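Local coordinates for molybdenum-binding-protein (Azotobacter vinelandii, PDB 1H9M), which binds molybdate in the cytoplasm and probably takes part in molybdate homeostasis, as a trimer whose chains each carry two TOBE domains, at residues K37-V42 with I134-V139; P65-M70 with A130-K135; N10-T15 with T108-M113; G86-I91 with A98-A103; L19-V24 with V42-A47. All coordinates share one frame; numbering follows the deposited sequence. Where two conformers were deposited one is given.

Followed from the N terminus, the chain first enters contact 3 at N10-T15. Contact 5 then closes within the first TOBE range, seating the start of helix 44-49 beside L19-V24. Contact 1 opens on the same strand, 37-43, sharing V42 with contact 5 and crossing it. Contact 2 opens at P65-M70. Within the second TOBE range, contact 4 opens and closes as a hairpin, enclosed by contacts 1, 2 and 3. Contact 3 closes next at T108-M113, crossing contacts 1 and 2, which finish on overlapping pieces that share I134 and K135. Contact 3 ties the two sheets through side chains, and contact 1 sets the loop after strand 129-134 against strand 37-43.

Contact 1: K37-V42 with I134-V139; sequences KLAAVV and IKASNV. With MOO (molybdate ion), chain F; MOO (molybdate ion), chain B.
A136 and V139 carry most of the approach of I134-V139 to strand K37-V42, and the residue just before them, K135, turns the other way to a bound anion. Its side chain runs out extended and bends at the last torsion (chi4 83°), which brings NZ to 2.9 Å from O2 of the chain F molybdate, with a weaker bond to O3; the same NZ also bonds V139 O and V41 O of the second subunit. A136 comes next and works in two directions. Its N points almost straight at O1 of that molybdate, 2.8 Å away, while its CB lies 3.4 Å from A39 O and touches V41 CG2 at 3.9 Å. The A136 carbonyl accepts V41 N at 3.0 Å, and the donor stands well above the carbonyl plane (62° out of it). Strand 37-43 is an outermost strand of its five-stranded antiparallel sheet, in the first of the chain's two OB-related TOBE ranges, whereas the turn comes from the second. S137 CA lies beside V41 CB, and N138 N bonds back to K135 O, folding the turn. V139 then sets its CB 3.7 Å from A40 CB, with A60 and V62 of strand 57-62 also against it. Its O lies 4.0 Å from V42 CG1, a methyl that faces O2 of the chain B molybdate at 3.5 Å.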
# COMPACT_ATOMS: atom_id res chain seq x y z
N LYS A 37 18.60 2.73 -8.42
CA LYS A 37 17.90 3.98 -8.23
C LYS A 37 16.48 3.73 -7.73
O LYS A 37 15.88 2.72 -8.08
CB LYS A 37 17.85 4.76 -9.53
CG LYS A 37 19.01 5.73 -9.76
CD LYS A 37 19.00 6.09 -11.25
N LEU A 38 16.00 4.68 -6.95
CA LEU A 38 14.58 4.54 -6.53
C LEU A 38 13.87 5.85 -6.72
O LEU A 38 14.44 6.94 -6.75
CB LEU A 38 14.53 4.19 -5.05
CG LEU A 38 14.74 2.78 -4.51
CD1 LEU A 38 14.47 2.83 -3.00
CD2 LEU A 38 13.88 1.72 -5.17
N ALA A 39 12.50 5.81 -6.95
CA ALA A 39 11.79 7.08 -6.82
C ALA A 39 10.74 6.92 -5.67
O ALA A 39 10.14 5.85 -5.65
CB ALA A 39 11.07 7.39 -8.13
N ALA A 40 10.55 7.98 -4.94
CA ALA A 40 9.54 7.95 -3.91
C ALA A 40 8.63 9.15 -4.00
O ALA A 40 9.03 10.21 -4.48
CB ALA A 40 10.09 7.92 -2.50
N VAL A 41 7.34 8.96 -3.68
CA VAL A 41 6.43 10.09 -3.56
C VAL A 41 5.95 9.95 -1.98
O VAL A 41 5.50 9.48 -1.68
CB VAL A 41 5.17 9.90 -4.40
CG1 VAL A 41 4.23 11.11 -4.26
CG2 VAL A 41 5.59 9.96 -5.90
N VAL A 42 6.31 11.42 -1.58
CA VAL A 42 5.94 11.64 -0.15
C VAL A 42 5.17 13.00 -0.11
O VAL A 42 5.19 13.71 -1.11
CB VAL A 42 7.21 11.84 0.73
CG1 VAL A 42 7.84 10.46 0.83
CG2 VAL A 42 8.22 12.89 0.27
N ILE A 134 8.29 -1.90 -7.09
CA ILE A 134 7.70 -1.11 -5.98
C ILE A 134 7.22 0.23 -6.52
O ILE A 134 7.87 0.95 -7.25
CB ILE A 134 8.77 -0.81 -4.93
CG1 ILE A 134 9.52 -2.08 -4.50
CG2 ILE A 134 8.18 -0.12 -3.69
CD1 ILE A 134 10.77 -1.83 -3.70
N LYS A 135 5.89 0.46 -6.32
CA LYS A 135 5.31 1.74 -6.73
C LYS A 135 5.92 2.83 -5.88
O LYS A 135 6.15 2.75 -4.67
CB LYS A 135 3.79 1.60 -6.38
CG LYS A 135 2.99 2.64 -7.21
CD LYS A 135 1.48 2.41 -7.05
CE LYS A 135 0.77 3.71 -7.43
NZ LYS A 135 0.57 3.89 -8.89
N ALA A 136 6.14 4.02 -6.54
CA ALA A 136 6.77 5.15 -5.88
C ALA A 136 6.04 5.63 -4.63
O ALA A 136 6.65 6.09 -3.64
CB ALA A 136 6.98 6.41 -6.75
N SER A 137 4.71 5.49 -4.61
CA SER A 137 3.93 5.92 -3.47
C SER A 137 3.98 4.97 -2.30
O SER A 137 3.37 5.28 -1.25
CB SER A 137 2.48 6.19 -3.94
OG SER A 137 1.98 5.01 -4.52
N ASN A 138 4.70 3.86 -2.42
CA ASN A 138 4.81 2.89 -1.31
C ASN A 138 6.22 2.95 -0.69
O ASN A 138 6.77 1.93 -0.28
CB ASN A 138 4.60 1.49 -1.82
CG ASN A 138 3.11 1.33 -2.22
OD1 ASN A 138 2.91 0.63 -3.23
ND2 ASN A 138 2.23 1.96 -1.46
N VAL A 139 6.92 4.08 -0.91
CA VAL A 139 8.23 4.18 -0.28
C VAL A 139 8.27 5.24 0.81
O VAL A 139 7.98 6.43 0.48
CB VAL A 139 9.29 4.51 -1.34
CG1 VAL A 139 10.72 4.59 -0.71
CG2 VAL A 139 9.33 3.46 -2.46
MO MOO F . 4.13 4.91 -9.99
O1 MOO F . 5.58 4.29 -9.26
O2 MOO F . 2.95 3.68 -10.53
O3 MOO F . 3.21 5.79 -8.72
O4 MOO F . 4.42 6.18 -11.23
MO MOO B . 4.33 10.45 3.62
O1 MOO B . 3.22 10.05 4.89
O2 MOO B . 5.75 9.38 3.46
O3 MOO B . 3.48 10.18 2.05
O4 MOO B . 4.76 12.19 3.53

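Contact 2: P65-M70 with A130-K135; sequences PWVLLM and ASAVIK. With MOO (molybdate ion), chain F.
An antiparallel ladder joins L68-M70, an outermost strand of its sheet within this chain, to strand 129-134. L68 and V133 form a hydrogen-bonded pair with both bonds made: L68 N reaches V133 O at 2.8 Å, and V133 N returns to L68 O. L69 and A132 follow as a non-hydrogen-bonded pair, and M70 with S131 is bonded twice again, M70 N to S131 O at 2.7 Å. The side chains alternate with the ladder. On one face L68 CB rests 3.9 Å from V133 CB, and the extended M70 chain, bent at its last torsion (chi3 67°), lays CE 4.0 Å from V133 CG2. The opposite face carries A132, whose CB meets V67 CG1 at 3.7 Å. The other V67 branch, CG2, crosses the I134 side chain, 4.1 Å from its CG1. Beyond the L68-V133 pair the strands part, and a water bridges them, donating to W66 O at 2.7 Å and accepting from K135 N. S131 OG turns to T85 OG1 of the neighbouring strand. M70 pairs in an antiparallel ladder with a strand of the second subunit, whose S7 OG also bonds L69 N. Such a ladder is typical of a β-sheet continued from one subunit to the next.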
# COMPACT_ATOMS: atom_id res chain seq x y z
N PRO A 65 4.94 -6.69 2.12
CA PRO A 65 3.74 -6.75 1.31
C PRO A 65 3.54 -5.67 0.31
O PRO A 65 2.61 -5.74 -0.56
CB PRO A 65 2.53 -6.78 2.29
CG PRO A 65 3.16 -6.22 3.50
CD PRO A 65 4.63 -6.56 3.60
N TRP A 66 4.40 -4.63 0.20
CA TRP A 66 4.33 -3.64 -0.79
C TRP A 66 5.23 -3.95 -2.02
O TRP A 66 5.15 -3.26 -3.02
CB TRP A 66 4.77 -2.33 -0.15
CG TRP A 66 4.05 -1.95 1.14
CD1 TRP A 66 2.97 -2.57 1.77
CD2 TRP A 66 4.36 -0.81 1.95
NE1 TRP A 66 2.63 -1.88 2.93
CE2 TRP A 66 3.47 -0.76 3.04
CE3 TRP A 66 5.38 0.13 1.86
CZ2 TRP A 66 3.58 0.22 4.04
CZ3 TRP A 66 5.44 1.11 2.81
CH2 TRP A 66 4.55 1.18 3.93
N VAL A 67 5.95 -5.07 -1.95
CA VAL A 67 6.87 -5.39 -3.10
C VAL A 67 6.29 -6.45 -3.99
O VAL A 67 5.94 -7.54 -3.45
CB VAL A 67 8.23 -5.87 -2.48
CG1 VAL A 67 9.18 -6.20 -3.61
CG2 VAL A 67 8.81 -4.81 -1.52
N LEU A 68 6.14 -6.12 -5.27
CA LEU A 68 5.67 -7.19 -6.16
C LEU A 68 6.95 -7.92 -6.71
O LEU A 68 8.00 -7.33 -6.68
CB LEU A 68 5.02 -6.57 -7.36
CG LEU A 68 3.67 -5.89 -7.07
CD1 LEU A 68 3.84 -4.59 -6.29
CD2 LEU A 68 3.08 -5.53 -8.44
N LEU A 69 6.73 -9.15 -7.15
CA LEU A 69 7.84 -9.85 -7.83
C LEU A 69 7.50 -10.12 -9.29
O LEU A 69 6.35 -10.46 -9.57
CB LEU A 69 8.20 -11.19 -7.16
CG LEU A 69 8.79 -10.99 -5.74
CD1 LEU A 69 8.91 -12.42 -5.11
CD2 LEU A 69 10.14 -10.34 -5.74
N MET A 70 8.46 -9.95 -10.19
CA MET A 70 8.10 -10.23 -11.59
C MET A 70 9.20 -11.11 -12.22
O MET A 70 10.34 -10.82 -11.90
CB MET A 70 7.85 -8.92 -12.33
CG MET A 70 7.66 -9.03 -13.85
SD MET A 70 7.31 -7.36 -14.50
CE MET A 70 8.80 -6.55 -14.22
N ALA A 130 14.69 -12.78 -10.75
CA ALA A 130 13.35 -12.11 -10.59
C ALA A 130 13.59 -10.65 -10.28
O ALA A 130 14.68 -10.25 -9.94
CB ALA A 130 12.60 -12.77 -9.43
N SER A 131 12.56 -9.82 -10.54
CA SER A 131 12.69 -8.39 -10.23
C SER A 131 11.65 -7.99 -9.13
O SER A 131 10.57 -8.56 -9.18
CB SER A 131 12.32 -7.54 -11.44
OG SER A 131 13.22 -7.81 -12.53
N ALA A 132 12.15 -7.08 -8.29
CA ALA A 132 11.22 -6.57 -7.23
C ALA A 132 10.65 -5.30 -7.86
O ALA A 132 11.39 -4.50 -8.40
CB ALA A 132 12.00 -6.24 -5.99
N VAL A 133 9.32 -5.14 -7.75
CA VAL A 133 8.64 -3.97 -8.33
C VAL A 133 7.96 -3.20 -7.21
O VAL A 133 7.20 -3.81 -6.47
CB VAL A 133 7.60 -4.44 -9.37
CG1 VAL A 133 6.80 -3.26 -9.88
CG2 VAL A 133 8.28 -5.15 -10.54
N ILE A 134 8.29 -1.90 -7.09
CA ILE A 134 7.70 -1.11 -5.98
C ILE A 134 7.22 0.23 -6.52
O ILE A 134 7.87 0.95 -7.25
CB ILE A 134 8.77 -0.81 -4.93
CG1 ILE A 134 9.52 -2.08 -4.50
CG2 ILE A 134 8.18 -0.12 -3.69
CD1 ILE A 134 10.77 -1.83 -3.70
N LYS A 135 5.89 0.46 -6.32
CA LYS A 135 5.31 1.74 -6.73
C LYS A 135 5.92 2.83 -5.88
O LYS A 135 6.15 2.75 -4.67
CB LYS A 135 3.79 1.60 -6.38
CG LYS A 135 2.99 2.64 -7.21
CD LYS A 135 1.48 2.41 -7.05
CE LYS A 135 0.77 3.71 -7.43
NZ LYS A 135 0.57 3.89 -8.89
MO MOO F . 4.13 4.91 -9.99
O1 MOO F . 5.58 4.29 -9.26
O2 MOO F . 2.95 3.68 -10.53
O3 MOO F . 3.21 5.79 -8.72
O4 MOO F . 4.42 6.18 -11.23
O HOH W 1 4.27 -1.25 -4.65

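Contact 3: N10-T15 with T108-M113; sequences NVFKGT and TEITSM
N10 reaches from strand 10-21 to T111 with its whole amide. From CB the chain turns so that CG stands opposite the carbonyl carbon (chi1 -57°), 3.6 Å from T111 N. At the tip the two polar atoms grip one residue: OD1 accepts T111 N at 2.7 Å, the donor in the carbonyl plane and on a lone pair, while ND2 gives a proton to T111 O at 2.9 Å, with that oxygen only 5° from the amide plane. Such a paired grip copies what a neighbouring β-strand would offer, here to 109-115, an outermost strand of the second sheet within this chain, from a strand of the first sheet. OD1 also takes a proton from a water that bonds T111 OG1, itself hydrogen-bonded to T101 OG1, and ND2 has a further acceptor in V62 O. Replacing N10 by alanine removes the amide and would probably leave T111 N and T111 O without these two bonds. Two residues on, the F12 ring meets I110 of that strand and T108 just before it by its edge: I110 CD1 lies 3.6 Å from CZ and T108 CG2 3.6 Å from CD2, both near the ring plane. I110 also packs on A132 and I134.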
# COMPACT_ATOMS: atom_id res chain seq x y z
N ASN A 10 12.59 -4.02 4.44
CA ASN A 10 13.53 -3.35 3.53
C ASN A 10 13.84 -1.97 4.00
O ASN A 10 12.98 -1.08 4.02
CB ASN A 10 12.80 -3.26 2.16
CG ASN A 10 12.42 -4.69 1.73
OD1 ASN A 10 13.30 -5.57 1.67
ND2 ASN A 10 11.13 -4.90 1.56
N VAL A 11 15.15 -1.75 4.33
CA VAL A 11 15.58 -0.41 4.75
C VAL A 11 16.86 -0.14 3.94
O VAL A 11 17.85 -0.81 4.23
CB VAL A 11 15.83 -0.27 6.26
CG1 VAL A 11 16.36 1.15 6.58
CG2 VAL A 11 14.55 -0.47 7.08
N PHE A 12 16.77 0.67 2.91
CA PHE A 12 17.89 0.90 2.00
C PHE A 12 18.54 2.25 2.28
O PHE A 12 17.87 3.28 2.30
CB PHE A 12 17.46 0.87 0.56
CG PHE A 12 16.63 -0.30 0.11
CD1 PHE A 12 15.28 -0.18 -0.07
CD2 PHE A 12 17.24 -1.52 -0.19
CE1 PHE A 12 14.52 -1.24 -0.52
CE2 PHE A 12 16.48 -2.60 -0.63
CZ PHE A 12 15.12 -2.45 -0.81
N LYS A 13 19.88 2.29 2.29
CA LYS A 13 20.56 3.57 2.42
C LYS A 13 20.89 4.18 1.07
O LYS A 13 21.21 3.51 0.09
CB LYS A 13 21.86 3.39 3.22
CG LYS A 13 21.64 3.07 4.69
CD LYS A 13 22.95 2.85 5.42
CE LYS A 13 22.76 2.13 6.76
NZ LYS A 13 24.08 1.79 7.37
N GLY A 14 20.74 5.51 1.00
CA GLY A 14 21.04 6.18 -0.26
C GLY A 14 21.16 7.67 -0.14
O GLY A 14 21.15 8.23 0.95
N THR A 15 21.27 8.32 -1.30
CA THR A 15 21.36 9.77 -1.35
C THR A 15 20.37 10.35 -2.38
O THR A 15 20.21 9.78 -3.47
CB THR A 15 22.72 10.42 -1.76
OG1 THR A 15 23.07 9.79 -3.01
CG2 THR A 15 23.79 10.02 -0.75
N THR A 108 22.81 -5.96 -2.00
CA THR A 108 21.64 -5.44 -1.29
C THR A 108 20.54 -6.50 -1.38
O THR A 108 20.39 -7.07 -2.48
CB THR A 108 21.19 -4.12 -1.90
OG1 THR A 108 22.26 -3.17 -1.74
CG2 THR A 108 19.91 -3.62 -1.26
N GLU A 109 19.84 -6.79 -0.30
CA GLU A 109 18.77 -7.80 -0.35
C GLU A 109 17.39 -7.10 -0.37
O GLU A 109 17.33 -6.08 0.31
CB GLU A 109 18.76 -8.62 0.93
CG GLU A 109 19.91 -9.58 1.14
CD GLU A 109 19.75 -10.40 2.41
OE1 GLU A 109 18.70 -10.31 3.09
OE2 GLU A 109 20.68 -11.16 2.72
N ILE A 110 16.36 -7.71 -0.95
CA ILE A 110 15.03 -7.06 -0.82
C ILE A 110 14.04 -8.17 -0.52
O ILE A 110 14.22 -9.24 -1.09
CB ILE A 110 14.58 -6.29 -2.08
CG1 ILE A 110 13.14 -5.74 -1.94
CG2 ILE A 110 14.64 -7.15 -3.30
CD1 ILE A 110 12.83 -4.47 -2.69
N THR A 111 13.13 -7.99 0.44
CA THR A 111 12.22 -9.07 0.78
C THR A 111 10.81 -8.66 0.33
O THR A 111 10.37 -7.52 0.56
CB THR A 111 12.27 -9.25 2.29
OG1 THR A 111 13.65 -9.61 2.64
CG2 THR A 111 11.33 -10.34 2.79
N SER A 112 10.10 -9.64 -0.16
CA SER A 112 8.72 -9.42 -0.63
C SER A 112 7.83 -10.45 0.01
O SER A 112 8.27 -11.59 0.33
CB SER A 112 8.68 -9.58 -2.17
OG SER A 112 7.35 -9.77 -2.59
N MET A 113 6.58 -10.13 0.34
CA MET A 113 5.59 -11.09 0.83
C MET A 113 4.61 -11.33 -0.32
O MET A 113 4.02 -10.33 -0.70
CB MET A 113 4.89 -10.62 2.09
CG MET A 113 3.89 -11.61 2.73
SD MET A 113 4.74 -13.00 3.46
CE MET A 113 5.53 -12.31 4.89
O HOH W 2 15.35 -7.61 2.78

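Contact 4: G86-I91 with A98-A103; sequences GTVKTI and AEVTLA
The peptide groups are the flat units that join G86-I91 to A98-A103, linked through their N-H and C=O groups, with side chains on the two faces of the ribbon. T87 and A103 form a hydrogen-bonded pair at one end, where A103 N reaches T87 O at 2.8 Å; G86 CA comes close to A103 O from the same end. The T101 carbonyl receives two donors, K89 N at 2.8 Å and, weakly, T90 N at 3.4 Å. Both K89 and T90 thus stand opposite T101, which is a classic β bulge, and the register shifts by one within the hairpin of strands 82-93 and 97-104. On one face of the ribbon T90 and T101 lie side by side, pointing the same way. T90 OG1 sits between its backbone N and carbonyl carbon (chi1 56°), which sets it 3.4 Å from T101 CB. A water gathers the polar atoms on this face, bonded to both threonine hydroxyls and donating to E99 O at 2.8 Å. T101 OG1 is further bonded to T111 OG1, and the K89 side chain leads away to a salt bridge with E109. The other face carries I91 and V100, with I91 CG2 4.2 Å from A98 CB. V88 and L102 diverge at their pair, yet V88 CG2 meets L102 CD2 at 3.7 Å and V88 CG1 meets V100 CG1 at 4.2 Å. L69 of strand 68-70 covers V100 and L102, L124 from a loop touches V88 and I91, and V119 of helix 116-121 packs on A98 and V100.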
# COMPACT_ATOMS: atom_id res chain seq x y z
N GLY A 86 17.36 -9.15 -9.61
CA GLY A 86 18.36 -9.96 -8.88
C GLY A 86 17.99 -11.43 -9.01
O GLY A 86 17.37 -11.88 -9.96
N THR A 87 18.38 -12.14 -7.98
CA THR A 87 18.24 -13.58 -7.81
C THR A 87 17.61 -13.99 -6.47
O THR A 87 18.02 -13.47 -5.44
CB THR A 87 19.57 -14.32 -8.07
OG1 THR A 87 19.33 -15.72 -8.03
CG2 THR A 87 20.60 -13.93 -7.04
N VAL A 88 16.67 -14.91 -6.54
CA VAL A 88 16.05 -15.40 -5.31
C VAL A 88 17.10 -16.01 -4.40
O VAL A 88 17.94 -16.81 -4.89
CB VAL A 88 14.94 -16.41 -5.57
CG1 VAL A 88 14.44 -16.99 -4.23
CG2 VAL A 88 13.81 -15.80 -6.39
N LYS A 89 17.20 -15.54 -3.19
CA LYS A 89 18.12 -16.07 -2.18
C LYS A 89 17.41 -17.10 -1.32
O LYS A 89 17.88 -18.25 -1.17
CB LYS A 89 18.66 -14.90 -1.36
CG LYS A 89 19.65 -15.25 -0.27
CD LYS A 89 19.87 -14.07 0.65
CE LYS A 89 20.64 -14.47 1.90
NZ LYS A 89 20.16 -13.71 3.10
N THR A 90 16.37 -16.67 -0.58
CA THR A 90 15.66 -17.57 0.31
C THR A 90 14.13 -17.43 0.12
O THR A 90 13.64 -16.43 -0.42
CB THR A 90 15.93 -17.27 1.78
OG1 THR A 90 15.63 -15.91 2.11
CG2 THR A 90 17.40 -17.45 2.19
N ILE A 91 13.43 -18.52 0.39
CA ILE A 91 11.97 -18.56 0.42
C ILE A 91 11.54 -19.20 1.74
O ILE A 91 11.99 -20.29 2.10
CB ILE A 91 11.29 -19.26 -0.75
CG1 ILE A 91 11.77 -18.65 -2.08
CG2 ILE A 91 9.77 -19.14 -0.70
CD1 ILE A 91 11.14 -19.24 -3.32
N ALA A 98 4.13 -16.41 1.43
CA ALA A 98 5.50 -16.81 1.49
C ALA A 98 6.43 -15.58 1.44
O ALA A 98 6.10 -14.64 0.72
CB ALA A 98 5.95 -17.65 0.27
N GLU A 99 7.51 -15.59 2.21
CA GLU A 99 8.41 -14.44 2.26
C GLU A 99 9.58 -14.76 1.34
O GLU A 99 10.25 -15.80 1.52
CB GLU A 99 8.88 -14.21 3.70
CG GLU A 99 9.82 -13.04 3.96
CD GLU A 99 10.10 -12.82 5.45
OE1 GLU A 99 9.69 -13.68 6.26
OE2 GLU A 99 10.71 -11.82 5.86
N VAL A 100 9.75 -13.98 0.32
CA VAL A 100 10.82 -14.22 -0.68
C VAL A 100 11.89 -13.16 -0.52
O VAL A 100 11.59 -11.97 -0.65
CB VAL A 100 10.25 -14.18 -2.08
CG1 VAL A 100 11.34 -14.42 -3.15
CG2 VAL A 100 9.16 -15.22 -2.32
N THR A 101 13.17 -13.56 -0.33
CA THR A 101 14.22 -12.52 -0.32
C THR A 101 15.07 -12.66 -1.60
O THR A 101 15.40 -13.78 -1.98
CB THR A 101 15.10 -12.73 0.91
OG1 THR A 101 14.35 -12.54 2.13
CG2 THR A 101 16.30 -11.79 0.99
N LEU A 102 15.34 -11.52 -2.25
CA LEU A 102 16.20 -11.53 -3.45
C LEU A 102 17.52 -10.83 -3.07
O LEU A 102 17.58 -9.94 -2.24
CB LEU A 102 15.66 -10.68 -4.59
CG LEU A 102 14.23 -10.84 -5.06
CD1 LEU A 102 13.96 -9.96 -6.28
CD2 LEU A 102 13.83 -12.27 -5.40
N ALA A 103 18.59 -11.28 -3.72
CA ALA A 103 19.91 -10.66 -3.61
C ALA A 103 20.06 -9.79 -4.86
O ALA A 103 19.92 -10.24 -6.00
CB ALA A 103 20.98 -11.75 -3.53
O HOH W 3 12.81 -15.18 2.47

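Contact 5: L19-V24 with V42-A47; sequences LKEGAV and VTLESA. With MOO (molybdate ion), chain B.
L44 fills the close part of this contact, at the point where strand 37-43 gives way to helix 44-49. Its N reaches V24 O at 2.8 Å, nearly straight (177°), though from 43° above the carbonyl plane. With CG turned opposite the backbone N (chi1 -178°), the fork of the leucine enters the bend of L19-V24: CD2 lies 3.5 Å from G22 O and equally near A23 O, while CD1 presses on E21 CG at 3.7 Å, the two side chains crossing at about a right angle. Toward solvent the fit is slacker. E21 is exposed, its carboxylate merely passing CD1, and L19 CD1 touches A47 CB at 4.2 Å. A water extends the V24 carbonyl to the helix, donating to V24 O and accepting from E45 N. Just before L44, T43 is the N-cap. Its OG1 accepts S46 N at 3.2 Å and donates to O4 of the chain B molybdate at 2.7 Å; T43 N bonds that same oxygen at 2.8 Å. S46 OG lies 2.9 Å from O4, though its proton has another acceptor within reach. R81 NH1 of the third subunit also bonds T43 OG1, and K135 NZ, A136 N, S79 OG and R81 N of that subunit add to the hold on the ion. A valine in place of T43 would probably leave S46 N uncapped and O4 short of one donor. The arrangement is that of an oxyanion site at a capped helix N terminus, shared here between two subunits.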
# COMPACT_ATOMS: atom_id res chain seq x y z
N LEU A 19 14.91 16.28 -6.46
CA LEU A 19 13.64 16.48 -5.79
C LEU A 19 12.77 17.34 -6.71
O LEU A 19 13.30 18.35 -7.25
CB LEU A 19 13.79 17.22 -4.48
CG LEU A 19 12.64 17.79 -3.69
CD1 LEU A 19 11.93 16.64 -2.96
CD2 LEU A 19 12.94 18.88 -2.66
N LYS A 20 11.51 16.96 -6.81
CA LYS A 20 10.56 17.77 -7.58
C LYS A 20 9.35 18.00 -6.67
O LYS A 20 8.65 17.07 -6.23
CB LYS A 20 10.07 17.15 -8.91
CG LYS A 20 9.08 18.11 -9.59
CD LYS A 20 8.55 17.68 -10.93
CE LYS A 20 7.41 18.62 -11.40
NZ LYS A 20 6.95 18.16 -12.75
N GLU A 21 9.17 19.29 -6.37
CA GLU A 21 8.12 19.67 -5.46
C GLU A 21 6.85 19.95 -6.27
O GLU A 21 6.84 20.65 -7.25
CB GLU A 21 8.51 20.95 -4.65
CG GLU A 21 9.69 20.48 -3.72
CD GLU A 21 10.18 21.62 -2.84
OE1 GLU A 21 9.61 22.72 -2.78
OE2 GLU A 21 11.21 21.42 -2.16
N GLY A 22 5.75 19.32 -5.81
CA GLY A 22 4.47 19.49 -6.39
C GLY A 22 3.59 20.42 -5.58
O GLY A 22 4.06 21.36 -4.94
N ALA A 23 2.30 20.17 -5.54
CA ALA A 23 1.37 21.05 -4.83
C ALA A 23 1.18 20.46 -3.43
O ALA A 23 1.36 21.16 -2.44
CB ALA A 23 0.08 21.11 -5.62
N VAL A 24 0.80 19.17 -3.40
CA VAL A 24 0.68 18.51 -2.08
C VAL A 24 1.67 17.36 -1.91
O VAL A 24 1.97 16.96 -0.77
CB VAL A 24 -0.71 17.97 -1.74
CG1 VAL A 24 -1.71 19.13 -1.56
CG2 VAL A 24 -1.28 17.08 -2.79
N VAL A 42 6.31 11.42 -1.58
CA VAL A 42 5.94 11.64 -0.15
C VAL A 42 5.17 13.00 -0.11
O VAL A 42 5.19 13.71 -1.11
CB VAL A 42 7.21 11.84 0.73
CG1 VAL A 42 7.84 10.46 0.83
CG2 VAL A 42 8.22 12.89 0.27
N THR A 43 4.51 13.33 0.99
CA THR A 43 3.84 14.66 1.01
C THR A 43 4.90 15.76 0.96
O THR A 43 6.02 15.60 1.42
CB THR A 43 3.01 14.87 2.24
OG1 THR A 43 3.80 14.74 3.49
CG2 THR A 43 1.90 13.80 2.30
N LEU A 44 4.49 16.88 0.34
CA LEU A 44 5.41 18.03 0.31
C LEU A 44 5.78 18.53 1.69
O LEU A 44 6.92 18.91 1.97
CB LEU A 44 4.71 19.17 -0.46
CG LEU A 44 5.53 20.45 -0.65
CD1 LEU A 44 6.87 20.19 -1.27
CD2 LEU A 44 4.71 21.43 -1.52
N GLU A 45 4.85 18.48 2.62
CA GLU A 45 5.12 18.82 4.02
C GLU A 45 6.22 17.95 4.60
O GLU A 45 7.21 18.44 5.19
CB GLU A 45 3.80 18.77 4.78
CG GLU A 45 3.94 18.87 6.29
CD GLU A 45 4.47 20.21 6.75
OE1 GLU A 45 4.60 21.11 5.90
OE2 GLU A 45 4.75 20.38 7.96
N SER A 46 6.24 16.62 4.26
CA SER A 46 7.39 15.82 4.71
C SER A 46 8.67 16.18 4.02
O SER A 46 9.77 16.15 4.60
CB SER A 46 7.08 14.31 4.46
OG SER A 46 6.17 13.91 5.46
N ALA A 47 8.65 16.37 2.67
CA ALA A 47 9.88 16.72 1.95
C ALA A 47 10.47 17.99 2.60
O ALA A 47 11.68 17.96 2.79
CB ALA A 47 9.53 16.99 0.50
MO MOO B . 4.33 10.45 3.62
O1 MOO B . 3.22 10.05 4.89
O2 MOO B . 5.75 9.38 3.46
O3 MOO B . 3.48 10.18 2.05
O4 MOO B . 4.76 12.19 3.53
O HOH W 4 1.92 18.21 1.80